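Local coordinates for protein 3-oxoadipate enol-lactonase (Burkholderia xenovorans, PDB 2XUA) that probably hydrolyses the enol-lactone of 3-oxoadipate in catechol metabolism, as an enzyme of the alpha/beta hydrolase fold, at residues Pro72-Ile75 against Glu76-Thr79; Thr160-Tyr163 against Met164-Pro168; Ala219-Pro222 against Ala223-Arg226; Phe254-Thr257 against Val258-Leu262. One frame throughout, in Å; residues are numbered along the deposited sequence.

Contact 1: residues Pro72-Ile75 against Glu76-Thr79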
ATOM      1  N   PRO B  72     -23.607  -3.525 -12.412  1.00 37.88           N
ATOM      2  CA  PRO B  72     -23.307  -4.151 -11.113  1.00 36.12           C
ATOM      3  C   PRO B  72     -22.378  -5.349 -11.277  1.00 34.17           C
ATOM      4  O   PRO B  72     -22.252  -5.846 -12.386  1.00 34.34           O
ATOM      5  CB  PRO B  72     -24.663  -4.675 -10.668  1.00 35.89           C
ATOM      6  CG  PRO B  72     -25.345  -5.057 -11.934  1.00 37.35           C
ATOM      7  CD  PRO B  72     -24.941  -3.933 -12.904  1.00 38.33           C
ATOM      8  N   TYR B  73     -21.743  -5.819 -10.195  1.00 30.32           N
ATOM      9  CA  TYR B  73     -20.958  -7.056 -10.286  1.00 27.99           C
ATOM     10  C   TYR B  73     -21.755  -8.132  -9.634  1.00 27.08           C
ATOM     11  O   TYR B  73     -22.744  -7.873  -8.906  1.00 27.14           O
ATOM     12  CB  TYR B  73     -19.568  -6.952  -9.606  1.00 25.79           C
ATOM     13  CG  TYR B  73     -18.704  -5.836 -10.104  1.00 25.52           C
ATOM     14  CD1 TYR B  73     -18.815  -5.358 -11.398  1.00 21.82           C
ATOM     15  CD2 TYR B  73     -17.710  -5.298  -9.292  1.00 21.84           C
ATOM     16  CE1 TYR B  73     -18.004  -4.331 -11.843  1.00 24.76           C
ATOM     17  CE2 TYR B  73     -16.900  -4.310  -9.729  1.00 23.11           C
ATOM     18  CZ  TYR B  73     -17.038  -3.808 -11.011  1.00 23.17           C
ATOM     19  OH  TYR B  73     -16.224  -2.785 -11.421  1.00 22.09           O
ATOM     20  N   THR B  74     -21.341  -9.355  -9.865  1.00 26.61           N
ATOM     21  CA  THR B  74     -22.046 -10.454  -9.260  1.00 25.93           C
ATOM     22  C   THR B  74     -21.053 -11.350  -8.578  1.00 26.44           C
ATOM     23  O   THR B  74     -19.858 -11.327  -8.939  1.00 26.32           O
ATOM     24  CB  THR B  74     -22.818 -11.270 -10.324  1.00 27.30           C
ATOM     25  OG1 THR B  74     -21.879 -11.923 -11.198  1.00 23.47           O
ATOM     26  CG2 THR B  74     -23.746 -10.341 -11.158  1.00 26.57           C
ATOM     27  N   ILE B  75     -21.550 -12.150  -7.635  1.00 25.14           N
ATOM     28  CA  ILE B  75     -20.750 -13.185  -6.944  1.00 26.02           C
ATOM     29  C   ILE B  75     -20.140 -14.212  -7.939  1.00 26.96           C
ATOM     30  O   ILE B  75     -19.015 -14.741  -7.699  1.00 24.80           O
ATOM     31  CB  ILE B  75     -21.527 -13.843  -5.779  1.00 25.48           C
ATOM     32  CG1 ILE B  75     -20.635 -14.708  -4.873  1.00 26.40           C
ATOM     33  CG2 ILE B  75     -22.751 -14.740  -6.317  1.00 26.07           C
ATOM     34  CD1 ILE B  75     -19.464 -13.950  -4.196  1.00 26.62           C
ATOM     35  N   GLU B  76     -20.848 -14.439  -9.070  1.00 27.17           N
ATOM     36  CA  GLU B  76     -20.311 -15.262 -10.175  1.00 26.06           C
ATOM     37  C   GLU B  76     -19.175 -14.594 -10.914  1.00 25.93           C
ATOM     38  O   GLU B  76     -18.267 -15.286 -11.426  1.00 26.67           O
ATOM     39  CB  GLU B  76     -21.381 -15.662 -11.229  1.00 26.79           C
ATOM     40  CG  GLU B  76     -22.462 -16.566 -10.709  1.00 26.27           C
ATOM     41  CD  GLU B  76     -23.504 -15.863  -9.842  1.00 28.20           C
ATOM     42  OE1 GLU B  76     -23.778 -14.689 -10.099  1.00 26.33           O
ATOM     43  OE2 GLU B  76     -24.019 -16.487  -8.890  1.00 27.09           O
ATOM     44  N   GLN B  77     -19.208 -13.281 -11.053  1.00 24.28           N
ATOM     45  CA  GLN B  77     -18.073 -12.636 -11.667  1.00 24.20           C
ATOM     46  C   GLN B  77     -16.874 -12.774 -10.681  1.00 23.82           C
ATOM     47  O   GLN B  77     -15.732 -13.085 -11.070  1.00 22.63           O
ATOM     48  CB  GLN B  77     -18.318 -11.169 -11.964  1.00 24.43           C
ATOM     49  CG  GLN B  77     -19.035 -10.898 -13.325  1.00 28.50           C
ATOM     50  CD  GLN B  77     -19.623  -9.517 -13.345  1.00 30.45           C
ATOM     51  OE1 GLN B  77     -19.945  -8.979 -12.288  1.00 28.14           O
ATOM     52  NE2 GLN B  77     -19.748  -8.915 -14.541  1.00 32.64           N
ATOM     53  N   LEU B  78     -17.151 -12.548  -9.413  1.00 22.84           N
ATOM     54  CA  LEU B  78     -16.087 -12.576  -8.406  1.00 22.39           C
ATOM     55  C   LEU B  78     -15.460 -13.942  -8.260  1.00 23.36           C
ATOM     56  O   LEU B  78     -14.247 -14.056  -8.061  1.00 24.96           O
ATOM     57  CB  LEU B  78     -16.571 -12.023  -7.056  1.00 21.78           C
ATOM     58  CG  LEU B  78     -17.139 -10.595  -7.020  1.00 20.05           C
ATOM     59  CD1 LEU B  78     -17.738 -10.414  -5.651  1.00 16.79           C
ATOM     60  CD2 LEU B  78     -16.087  -9.490  -7.282  1.00 18.85           C
ATOM     61  N   THR B  79     -16.261 -14.981  -8.335  1.00 22.85           N
ATOM     62  CA  THR B  79     -15.752 -16.322  -8.239  1.00 24.94           C
ATOM     63  C   THR B  79     -14.910 -16.638  -9.500  1.00 24.71           C
ATOM     64  O   THR B  79     -13.818 -17.224  -9.398  1.00 24.06           O
ATOM     65  CB  THR B  79     -16.897 -17.316  -8.057  1.00 25.58           C
ATOM     66  OG1 THR B  79     -17.598 -17.024  -6.845  1.00 29.03           O
ATOM     67  CG2 THR B  79     -16.379 -18.749  -7.856  1.00 29.27           C
TER
HETATM   68  O   HOH W   1     -21.463  -6.723 -14.793  1.00 36.78           O
HETATM   69  O   HOH W   2     -24.298 -13.732 -12.377  1.00 39.84           O
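Thr74 and Gln77 exchange hydrogen bonds as a capping box at the start of helix 75-88, where the loop that follows strand 54-58 turns into the helix. In one direction Gln77 N gives its proton to Thr74 OG1 at 3.0 Å; in the other Thr74 N donates to Gln77 OE1 at 2.8 Å, a somewhat bent bond whose donor is tilted 26° from the plane of the amide C=O. Two torsions make this reciprocity possible. Thr74 holds OG1 between its own N and carbonyl carbon (chi1 67°), facing the first turn, and Gln77 runs extended beyond CG, which brings its amide back to the N-cap. Gln77 OE1 also sits 3.4 Å from Tyr73 CB, with the amide and the ring steeply inclined at 72°, and the Tyr73 hydroxyl is bonded to Pro69 O. Inside the helix, Leu78 N reaches Thr74 O at 3.0 Å, closing the first turn. Ile75 O is gripped twice by one residue: Thr79 N and Thr79 OG1, each at 2.8 Å, approach it from opposite faces of the carbonyl plane. The other end of the Gln77 amide is used too: NE2 donates to a water that in turn donates to Pro72 O. A second water donates to Glu76 OE1 and lies at weak bonding distance from Thr74 OG1, while Glu76 OE2 makes a salt bridge with Arg112. Farther from the cap the contact becomes apolar: Ile75 and Leu78 both pack on helix 101-112, and Ile75 CD1 meets Leu78 CD1 at 4.2 Å.

Contact 2: residues Thr160-Tyr163 against Met164-Pro168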
ATOM      1  N   THR B 160     -11.546  -1.519  16.408  1.00 16.76           N
ATOM      2  CA  THR B 160     -12.062  -0.943  17.670  1.00 17.91           C
ATOM      3  C   THR B 160     -11.497   0.476  17.804  1.00 18.83           C
ATOM      4  O   THR B 160     -10.483   0.817  17.148  1.00 17.25           O
ATOM      5  CB  THR B 160     -11.677  -1.799  18.893  1.00 19.38           C
ATOM      6  OG1 THR B 160     -10.239  -1.855  18.986  1.00 18.12           O
ATOM      7  CG2 THR B 160     -12.246  -3.222  18.714  1.00 18.33           C
ATOM      8  N   ALA B 161     -12.214   1.328  18.533  1.00 17.57           N
ATOM      9  CA  ALA B 161     -11.763   2.695  18.847  1.00 18.25           C
ATOM     10  C   ALA B 161     -10.338   2.700  19.387  1.00 17.45           C
ATOM     11  O   ALA B 161      -9.523   3.583  19.058  1.00 18.96           O
ATOM     12  CB  ALA B 161     -12.709   3.371  19.892  1.00 17.07           C
ATOM     13  N   ASP B 162     -10.035   1.744  20.236  1.00 19.07           N
ATOM     14  CA  ASP B 162      -8.743   1.773  20.893  1.00 20.30           C
ATOM     15  C   ASP B 162      -7.634   1.484  19.870  1.00 20.78           C
ATOM     16  O   ASP B 162      -6.581   2.100  19.908  1.00 20.13           O
ATOM     17  CB  ASP B 162      -8.697   0.685  21.949  1.00 22.47           C
ATOM     18  CG  ASP B 162      -7.317   0.562  22.623  1.00 25.02           C
ATOM     19  OD1 ASP B 162      -6.749   1.583  23.106  1.00 30.76           O
ATOM     20  OD2 ASP B 162      -6.811  -0.571  22.673  1.00 29.79           O
ATOM     21  N   TYR B 163      -7.847   0.505  18.997  1.00 18.77           N
ATOM     22  CA  TYR B 163      -6.811   0.194  17.995  1.00 17.67           C
ATOM     23  C   TYR B 163      -6.610   1.409  17.138  1.00 18.45           C
ATOM     24  O   TYR B 163      -5.482   1.715  16.757  1.00 17.90           O
ATOM     25  CB  TYR B 163      -7.234  -0.989  17.120  1.00 16.20           C
ATOM     26  CG  TYR B 163      -6.177  -1.339  16.082  1.00 15.92           C
ATOM     27  CD1 TYR B 163      -5.178  -2.211  16.386  1.00 11.13           C
ATOM     28  CD2 TYR B 163      -6.196  -0.772  14.822  1.00 13.94           C
ATOM     29  CE1 TYR B 163      -4.165  -2.500  15.466  1.00 15.73           C
ATOM     30  CE2 TYR B 163      -5.191  -1.029  13.908  1.00 16.29           C
ATOM     31  CZ  TYR B 163      -4.187  -1.919  14.249  1.00 18.25           C
ATOM     32  OH  TYR B 163      -3.194  -2.215  13.375  1.00 17.29           O
HETATM   33  N   MSE B 164      -7.714   2.077  16.769  1.00 17.97           N
HETATM   34  CA  MSE B 164      -7.579   3.203  15.884  1.00 21.35           C
HETATM   35  C   MSE B 164      -6.780   4.317  16.541  1.00 20.73           C
HETATM   36  O   MSE B 164      -5.879   4.904  15.930  1.00 20.43           O
HETATM   37  CB  MSE B 164      -8.954   3.703  15.469  1.00 22.17           C
HETATM   38  CG  MSE B 164      -9.586   2.771  14.506  1.00 27.34           C
HETATM   39 SE   MSE B 164     -11.133   3.624  13.693  1.00 46.78          SE
HETATM   40  CE  MSE B 164     -12.111   4.056  15.322  1.00 36.68           C
ATOM     41  N   GLU B 165      -7.085   4.560  17.806  1.00 22.42           N
ATOM     42  CA  GLU B 165      -6.340   5.576  18.587  1.00 22.97           C
ATOM     43  C   GLU B 165      -4.830   5.206  18.659  1.00 21.97           C
ATOM     44  O   GLU B 165      -4.001   6.037  18.389  1.00 22.02           O
ATOM     45  CB  GLU B 165      -7.033   5.838  19.961  1.00 25.36           C
ATOM     46  CG  GLU B 165      -6.301   5.331  21.235  1.00 31.91           C
ATOM     47  CD  GLU B 165      -5.071   6.191  21.606  1.00 40.61           C
ATOM     48  OE1 GLU B 165      -5.141   7.458  21.498  1.00 44.39           O
ATOM     49  OE2 GLU B 165      -4.031   5.591  21.993  1.00 41.03           O
ATOM     50  N   ARG B 166      -4.518   3.949  18.942  1.00 19.41           N
ATOM     51  CA  ARG B 166      -3.144   3.471  19.117  1.00 20.23           C
ATOM     52  C   ARG B 166      -2.361   3.389  17.795  1.00 18.80           C
ATOM     53  O   ARG B 166      -1.115   3.475  17.799  1.00 17.02           O
ATOM     54  CB  ARG B 166      -3.137   2.074  19.786  1.00 20.69           C
ATOM     55  CG  ARG B 166      -3.431   1.983  21.324  1.00 25.40           C
ATOM     56  CD  ARG B 166      -3.826   0.456  21.675  1.00 27.17           C
ATOM     57  NE  ARG B 166      -3.036  -0.396  20.818  1.00 33.39           N
ATOM     58  CZ  ARG B 166      -3.389  -1.523  20.212  1.00 32.64           C
ATOM     59  NH1 ARG B 166      -4.587  -2.087  20.354  1.00 29.30           N
ATOM     60  NH2 ARG B 166      -2.471  -2.092  19.446  1.00 29.93           N
ATOM     61  N   GLU B 167      -3.076   3.265  16.658  1.00 17.94           N
ATOM     62  CA  GLU B 167      -2.440   2.886  15.381  1.00 17.00           C
ATOM     63  C   GLU B 167      -2.751   3.887  14.221  1.00 16.55           C
ATOM     64  O   GLU B 167      -3.343   3.503  13.196  1.00 16.06           O
ATOM     65  CB  GLU B 167      -2.808   1.420  15.053  1.00 16.37           C
ATOM     66  CG  GLU B 167      -2.245   0.388  16.067  1.00 15.23           C
ATOM     67  CD  GLU B 167      -0.778   0.019  15.773  1.00 16.47           C
ATOM     68  OE1 GLU B 167      -0.350  -1.066  16.203  1.00 20.54           O
ATOM     69  OE2 GLU B 167      -0.091   0.795  15.110  1.00 15.25           O
ATOM     70  N   PRO B 168      -2.378   5.168  14.393  1.00 16.41           N
ATOM     71  CA  PRO B 168      -2.780   6.152  13.408  1.00 17.03           C
ATOM     72  C   PRO B 168      -2.076   5.936  12.049  1.00 16.57           C
ATOM     73  O   PRO B 168      -2.618   6.386  11.055  1.00 14.95           O
ATOM     74  CB  PRO B 168      -2.336   7.486  14.027  1.00 17.81           C
ATOM     75  CG  PRO B 168      -1.210   7.081  15.086  1.00 17.57           C
ATOM     76  CD  PRO B 168      -1.687   5.765  15.562  1.00 17.66           C
TER
HETATM   77  O   HOH W   3      -0.643  -2.962  14.295  1.00 28.03           O
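Asp162 and Arg166, one turn apart, form a salt bridge, with OD2 3.6 Å from NH1 and lying at the edge of the guanidinium, near its plane. The two flat groups are not coplanar; their planes stand 51° apart. The aspartate extends away from its own N, and the arginine CD passes close to the carboxylate; the bend at chi3 then directs the guanidinium end, with NH1 toward OD2. Beneath this pair the backbone is paired in regular i to i+4 fashion: Met164 N to Thr160 O, Glu165 N to Ala161 O, and Arg166 N to Asp162 O at 2.9 Å. The last step, Glu167 N to Tyr163 O, is weak, consistent with Glu167 being the first residue to leave helical phi/psi. These bonds make up the short helix 161-166, with Thr160 as its N-cap: OG1 takes a weak, long bond from Tyr163 N at 3.4 Å, and is also hydrogen-bonded to Glu249. At the other end Glu167 folds back over Tyr163. Its CG rests over one face of the ring, 3.7 Å from the centroid and 20° off the normal, a CH-pi contact displaced toward the rim. Bending at chi2 (-82°) then carries the carboxylate past the phenol, where a water donates to OE1 at 2.7 Å and is hydrogen-bonded to Tyr163 OH at 2.8 Å. The Tyr163 ring is otherwise packed among Phe159, helix 168-179 and helix 246-249. Met164, present as selenomethionine, bends at chi3 and brings CE back to 3.8 Å from Ala161 CA.

Contact 3: residues Ala219-Pro222 against Ala223-Arg226. With SHF (laevulinic acid), chain C.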
ATOM      1  N   ALA B 219     -20.219  -5.601  11.140  1.00 19.24           N
ATOM      2  CA  ALA B 219     -20.439  -5.732   9.732  1.00 18.58           C
ATOM      3  C   ALA B 219     -20.680  -7.207   9.364  1.00 18.52           C
ATOM      4  O   ALA B 219     -21.478  -7.514   8.483  1.00 19.13           O
ATOM      5  CB  ALA B 219     -19.252  -5.181   9.014  1.00 19.73           C
ATOM      6  N   ALA B 220     -19.981  -8.092  10.036  1.00 18.55           N
ATOM      7  CA  ALA B 220     -20.227  -9.534   9.913  1.00 19.41           C
ATOM      8  C   ALA B 220     -20.073 -10.033  11.317  1.00 19.15           C
ATOM      9  O   ALA B 220     -18.988  -9.936  11.915  1.00 20.66           O
ATOM     10  CB  ALA B 220     -19.164 -10.176   8.939  1.00 18.48           C
ATOM     11  N   THR B 221     -21.148 -10.584  11.896  1.00 19.31           N
ATOM     12  CA  THR B 221     -21.172 -10.830  13.325  1.00 19.52           C
ATOM     13  C   THR B 221     -20.659 -12.213  13.702  1.00 20.48           C
ATOM     14  O   THR B 221     -20.727 -13.149  12.868  1.00 20.64           O
ATOM     15  CB  THR B 221     -22.647 -10.678  13.848  1.00 20.10           C
ATOM     16  OG1 THR B 221     -23.428 -11.732  13.333  1.00 20.13           O
ATOM     17  CG2 THR B 221     -23.298  -9.443  13.295  1.00 19.12           C
ATOM     18  N   PRO B 222     -20.211 -12.380  14.963  1.00 19.59           N
ATOM     19  CA  PRO B 222     -19.916 -13.720  15.545  1.00 21.26           C
ATOM     20  C   PRO B 222     -21.079 -14.714  15.302  1.00 22.27           C
ATOM     21  O   PRO B 222     -20.869 -15.828  14.768  1.00 21.37           O
ATOM     22  CB  PRO B 222     -19.694 -13.427  17.019  1.00 20.30           C
ATOM     23  CG  PRO B 222     -19.243 -11.933  17.027  1.00 20.50           C
ATOM     24  CD  PRO B 222     -19.963 -11.285  15.908  1.00 19.82           C
ATOM     25  N   ALA B 223     -22.318 -14.277  15.584  1.00 22.34           N
ATOM     26  CA  ALA B 223     -23.494 -15.114  15.378  1.00 22.40           C
ATOM     27  C   ALA B 223     -23.560 -15.624  13.921  1.00 22.26           C
ATOM     28  O   ALA B 223     -23.865 -16.786  13.623  1.00 22.02           O
ATOM     29  CB  ALA B 223     -24.784 -14.307  15.728  1.00 23.77           C
ATOM     30  N   GLN B 224     -23.246 -14.778  12.984  1.00 20.99           N
ATOM     31  CA  GLN B 224     -23.264 -15.254  11.624  1.00 21.67           C
ATOM     32  C   GLN B 224     -22.124 -16.222  11.282  1.00 21.64           C
ATOM     33  O   GLN B 224     -22.243 -17.035  10.334  1.00 21.29           O
ATOM     34  CB  GLN B 224     -23.191 -14.074  10.686  1.00 21.73           C
ATOM     35  CG  GLN B 224     -24.480 -13.189  10.697  1.00 24.43           C
ATOM     36  CD  GLN B 224     -24.308 -11.957   9.787  1.00 25.65           C
ATOM     37  OE1 GLN B 224     -23.399 -11.174   9.969  1.00 27.13           O
ATOM     38  NE2 GLN B 224     -25.193 -11.798   8.826  1.00 28.45           N
ATOM     39  N   GLY B 225     -21.027 -16.042  12.009  1.00 21.86           N
ATOM     40  CA  GLY B 225     -19.807 -16.821  11.931  1.00 22.39           C
ATOM     41  C   GLY B 225     -20.090 -18.237  12.401  1.00 23.49           C
ATOM     42  O   GLY B 225     -19.762 -19.184  11.713  1.00 22.21           O
ATOM     43  N   ARG B 226     -20.678 -18.363  13.591  1.00 25.00           N
ATOM     44  CA  ARG B 226     -21.254 -19.635  14.071  1.00 24.39           C
ATOM     45  C   ARG B 226     -22.268 -20.337  13.140  1.00 26.71           C
ATOM     46  O   ARG B 226     -22.147 -21.537  12.892  1.00 28.11           O
ATOM     47  CB  ARG B 226     -21.706 -19.444  15.512  1.00 25.27           C
ATOM     48  CG  ARG B 226     -20.514 -19.019  16.442  1.00 21.80           C
ATOM     49  CD  ARG B 226     -20.860 -18.986  17.896  1.00 27.40           C
ATOM     50  NE  ARG B 226     -21.849 -17.935  18.175  1.00 37.01           N
ATOM     51  CZ  ARG B 226     -21.592 -16.690  18.624  1.00 39.10           C
ATOM     52  NH1 ARG B 226     -20.352 -16.290  18.898  1.00 43.15           N
ATOM     53  NH2 ARG B 226     -22.602 -15.843  18.827  1.00 39.29           N
TER
HETATM   54  C4  SHF C1265     -16.640  -2.132   3.366  1.00 26.30           C
HETATM   55  C5  SHF C1265     -15.570  -3.221   3.508  1.00 24.90           C
HETATM   56  C3  SHF C1265     -18.003  -2.299   4.057  1.00 26.34           C
HETATM   57  C2  SHF C1265     -18.110  -3.234   5.289  1.00 34.54           C
HETATM   58  C1  SHF C1265     -19.332  -2.854   6.227  1.00 35.39           C
HETATM   59  O4  SHF C1265     -16.386  -1.093   2.728  1.00 18.91           O
HETATM   60  O1  SHF C1265     -19.018  -2.145   7.200  1.00 36.43           O
HETATM   61  OH1 SHF C1265     -20.506  -3.324   6.041  1.00 37.78           O
HETATM   62  O   HOH W   4     -23.511  -9.248   7.820  1.00 27.29           O
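The loop leading from the laevulinic acid pocket into helix 222-231 ends in a cap formed by Thr221 and Gln224. Gln224 N donates to Thr221 OG1 at 3.1 Å, and Thr221 N returns a nearly straight bond to Gln224 OE1, 3.0 Å long with an N-H...O angle of 171°, lying in the amide plane on a lone pair of the oxygen. This is a capping box with Thr221 as the N-cap. It depends on a glutamine chain that stays extended beyond CG (chi2 177°), crossing the threonine at a slant, with Gln224 CG close to Thr221 OG1. OE1 has a further donor: a water that also donates to Ala219 O at 2.8 Å, tying the loop to the cap. Ala219 belongs to the pocket, its CB 3.5 Å from SHF O1, and also touches His244; the ligand itself is hydrogen-bonded by Tyr186 and Arg157. Just before the helix, Ala220 N is bonded to Asp217, which with Ser100 and His244 probably forms the catalytic triad expected of an alpha/beta hydrolase. Past the cap the ordinary helical bonds begin, Gly225 N to Thr221 O and Arg226 N to Pro222 O, the latter 2.8 Å long and nearly in line with the carbonyl. Arg226 bends at chi3 and folds its guanidinium back against the proline: Pro222 C lies 3.8 Å above the centre of one face, and NH1 comes within 3.5 Å of Pro222 CB. Both side chains also pack on Tyr237 of strand 236-240.

Contact 4: residues Phe254-Thr257 against Val258-Leu262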
ATOM      1  N   PHE B 254      -4.361 -14.057  14.325  1.00 16.33           N
ATOM      2  CA  PHE B 254      -5.016 -14.404  13.059  1.00 14.48           C
ATOM      3  C   PHE B 254      -4.084 -15.292  12.200  1.00 15.28           C
ATOM      4  O   PHE B 254      -4.518 -16.351  11.693  1.00 14.70           O
ATOM      5  CB  PHE B 254      -5.360 -13.121  12.318  1.00 13.59           C
ATOM      6  CG  PHE B 254      -6.073 -13.350  11.014  1.00 15.66           C
ATOM      7  CD1 PHE B 254      -7.458 -13.126  10.886  1.00 10.09           C
ATOM      8  CD2 PHE B 254      -5.359 -13.813   9.905  1.00 13.16           C
ATOM      9  CE1 PHE B 254      -8.144 -13.336   9.622  1.00 11.84           C
ATOM     10  CE2 PHE B 254      -6.030 -14.008   8.643  1.00  9.76           C
ATOM     11  CZ  PHE B 254      -7.407 -13.769   8.503  1.00 14.49           C
ATOM     12  N   THR B 255      -2.851 -14.827  12.018  1.00 15.02           N
ATOM     13  CA  THR B 255      -1.836 -15.562  11.295  1.00 16.82           C
ATOM     14  C   THR B 255      -1.633 -16.986  11.824  1.00 16.91           C
ATOM     15  O   THR B 255      -1.742 -17.963  11.069  1.00 17.33           O
ATOM     16  CB  THR B 255      -0.509 -14.778  11.192  1.00 16.99           C
ATOM     17  OG1 THR B 255      -0.758 -13.510  10.545  1.00 16.90           O
ATOM     18  CG2 THR B 255       0.450 -15.563  10.333  1.00 17.73           C
ATOM     19  N   LYS B 256      -1.406 -17.100  13.116  1.00 17.09           N
ATOM     20  CA  LYS B 256      -1.254 -18.384  13.772  1.00 18.49           C
ATOM     21  C   LYS B 256      -2.445 -19.291  13.516  1.00 18.56           C
ATOM     22  O   LYS B 256      -2.268 -20.475  13.159  1.00 17.02           O
ATOM     23  CB  LYS B 256      -1.033 -18.160  15.285  1.00 20.53           C
ATOM     24  CG  LYS B 256      -0.838 -19.421  16.137  1.00 26.85           C
ATOM     25  CD  LYS B 256       0.576 -20.044  15.956  1.00 36.86           C
ATOM     26  CE  LYS B 256       0.819 -21.384  16.726  1.00 39.96           C
ATOM     27  NZ  LYS B 256       0.155 -21.399  18.063  1.00 39.70           N
ATOM     28  N   THR B 257      -3.656 -18.749  13.718  1.00 17.36           N
ATOM     29  CA  THR B 257      -4.841 -19.556  13.547  1.00 17.80           C
ATOM     30  C   THR B 257      -4.939 -20.123  12.129  1.00 17.25           C
ATOM     31  O   THR B 257      -5.194 -21.308  11.956  1.00 17.07           O
ATOM     32  CB  THR B 257      -6.116 -18.741  13.861  1.00 17.26           C
ATOM     33  OG1 THR B 257      -5.983 -18.157  15.181  1.00 17.56           O
ATOM     34  CG2 THR B 257      -7.318 -19.646  13.826  1.00 19.18           C
ATOM     35  N   VAL B 258      -4.766 -19.256  11.137  1.00 15.64           N
ATOM     36  CA  VAL B 258      -4.873 -19.628   9.748  1.00 16.42           C
ATOM     37  C   VAL B 258      -3.725 -20.597   9.399  1.00 17.22           C
ATOM     38  O   VAL B 258      -3.987 -21.603   8.765  1.00 17.74           O
ATOM     39  CB  VAL B 258      -4.934 -18.405   8.836  1.00 17.64           C
ATOM     40  CG1 VAL B 258      -5.013 -18.813   7.413  1.00 15.76           C
ATOM     41  CG2 VAL B 258      -6.279 -17.651   9.125  1.00 15.26           C
ATOM     42  N   VAL B 259      -2.510 -20.346   9.899  1.00 17.75           N
ATOM     43  CA  VAL B 259      -1.387 -21.236   9.554  1.00 19.34           C
ATOM     44  C   VAL B 259      -1.594 -22.648  10.154  1.00 19.88           C
ATOM     45  O   VAL B 259      -1.432 -23.645   9.441  1.00 20.28           O
ATOM     46  CB  VAL B 259      -0.023 -20.615   9.799  1.00 18.99           C
ATOM     47  CG1 VAL B 259       1.169 -21.659   9.554  1.00 19.90           C
ATOM     48  CG2 VAL B 259       0.181 -19.386   8.865  1.00 20.44           C
ATOM     49  N   ASP B 260      -1.989 -22.746  11.436  1.00 21.24           N
ATOM     50  CA  ASP B 260      -2.099 -24.051  12.086  1.00 22.08           C
ATOM     51  C   ASP B 260      -3.219 -24.841  11.424  1.00 21.41           C
ATOM     52  O   ASP B 260      -3.064 -26.042  11.151  1.00 22.49           O
ATOM     53  CB  ASP B 260      -2.343 -23.932  13.606  1.00 22.36           C
ATOM     54  CG  ASP B 260      -1.193 -23.250  14.359  1.00 25.53           C
ATOM     55  OD1 ASP B 260      -0.049 -23.063  13.861  1.00 25.30           O
ATOM     56  OD2 ASP B 260      -1.461 -22.870  15.504  1.00 30.48           O
ATOM     57  N   PHE B 261      -4.329 -24.166  11.108  1.00 20.76           N
ATOM     58  CA  PHE B 261      -5.462 -24.805  10.430  1.00 19.32           C
ATOM     59  C   PHE B 261      -5.070 -25.310   9.045  1.00 19.49           C
ATOM     60  O   PHE B 261      -5.442 -26.406   8.658  1.00 17.39           O
ATOM     61  CB  PHE B 261      -6.714 -23.885  10.317  1.00 19.86           C
ATOM     62  CG  PHE B 261      -7.767 -24.409   9.399  1.00 20.42           C
ATOM     63  CD1 PHE B 261      -8.568 -25.505   9.762  1.00 24.11           C
ATOM     64  CD2 PHE B 261      -7.939 -23.860   8.134  1.00 20.34           C
ATOM     65  CE1 PHE B 261      -9.544 -26.022   8.860  1.00 21.17           C
ATOM     66  CE2 PHE B 261      -8.904 -24.387   7.231  1.00 24.64           C
ATOM     67  CZ  PHE B 261      -9.701 -25.456   7.610  1.00 20.35           C
ATOM     68  N   LEU B 262      -4.336 -24.520   8.281  1.00 19.98           N
ATOM     69  CA  LEU B 262      -4.093 -24.912   6.883  1.00 22.17           C
ATOM     70  C   LEU B 262      -2.973 -25.949   6.744  1.00 24.45           C
ATOM     71  O   LEU B 262      -2.868 -26.623   5.697  1.00 25.11           O
ATOM     72  CB  LEU B 262      -3.832 -23.714   5.975  1.00 21.25           C
ATOM     73  CG  LEU B 262      -5.010 -22.762   5.743  1.00 20.46           C
ATOM     74  CD1 LEU B 262      -4.497 -21.545   4.939  1.00 16.92           C
ATOM     75  CD2 LEU B 262      -6.192 -23.419   5.061  1.00 18.80           C
TER
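Packing between successive turns near the C-terminus of the chain joins Phe254-Thr257 to Val258-Leu262, all within helix 251-263. On the buried side Phe254 and Val258 lie side by side, pointing the same way. Val258 CG2 is 3.7 Å from Phe254 CE2 and 4.2 Å from the ring centroid, an off-centre CH-pi contact 29° from the ring normal. The valine presents this methyl because CG2 stands anti to its carbonyl carbon, while CG1 is the branch opposite the backbone N (chi1 179°). A second, looser pair follows: Thr255 CG2 to Val259 CG2 at 4.1 Å, with the threonine hydroxyl bonded to Ala251 O. In the alpha/beta hydrolase fold this helix lies against the central sheet. Phe254 and Val258 touch Ile212 of strand 209-214, and Phe254 also reaches Leu240 of strand 236-240, while Thr255 and Val259 turn to helix 43-52. Four backbone bonds, from Val258 N to Phe254 O through Phe261 N to Thr257 O, run 2.8 to 3.1 Å. On the solvent-facing side Lys256 and Asp260 are linked by a salt bridge, NZ to OD2 at 3.4 Å. The lysine bends at chi2 and chi4, and its chain passes across the carboxylate at an oblique angle.

In the fold
The four contacts follow in series along the chain, each local to one helix or its first turn and the loop before it, and none touches another. Contact 1 and contact 3 are capping boxes at the N-termini of helices 75-88 and 222-231, both reached by loops that leave sheet strands, their centres about 22 Å apart. Contact 2, in helix 161-166 between strands 117-123 and 209-214, lies at the surface, about 33 Å from contact 1 between centres and on the opposite side of the chain's centre. Contact 4, about 19 Å from contact 3 between centres, packs on strands 209-214 and 236-240, toward one end of the sheet. In contact 3 the loop leading into the helix contributes Ala219 to the pocket.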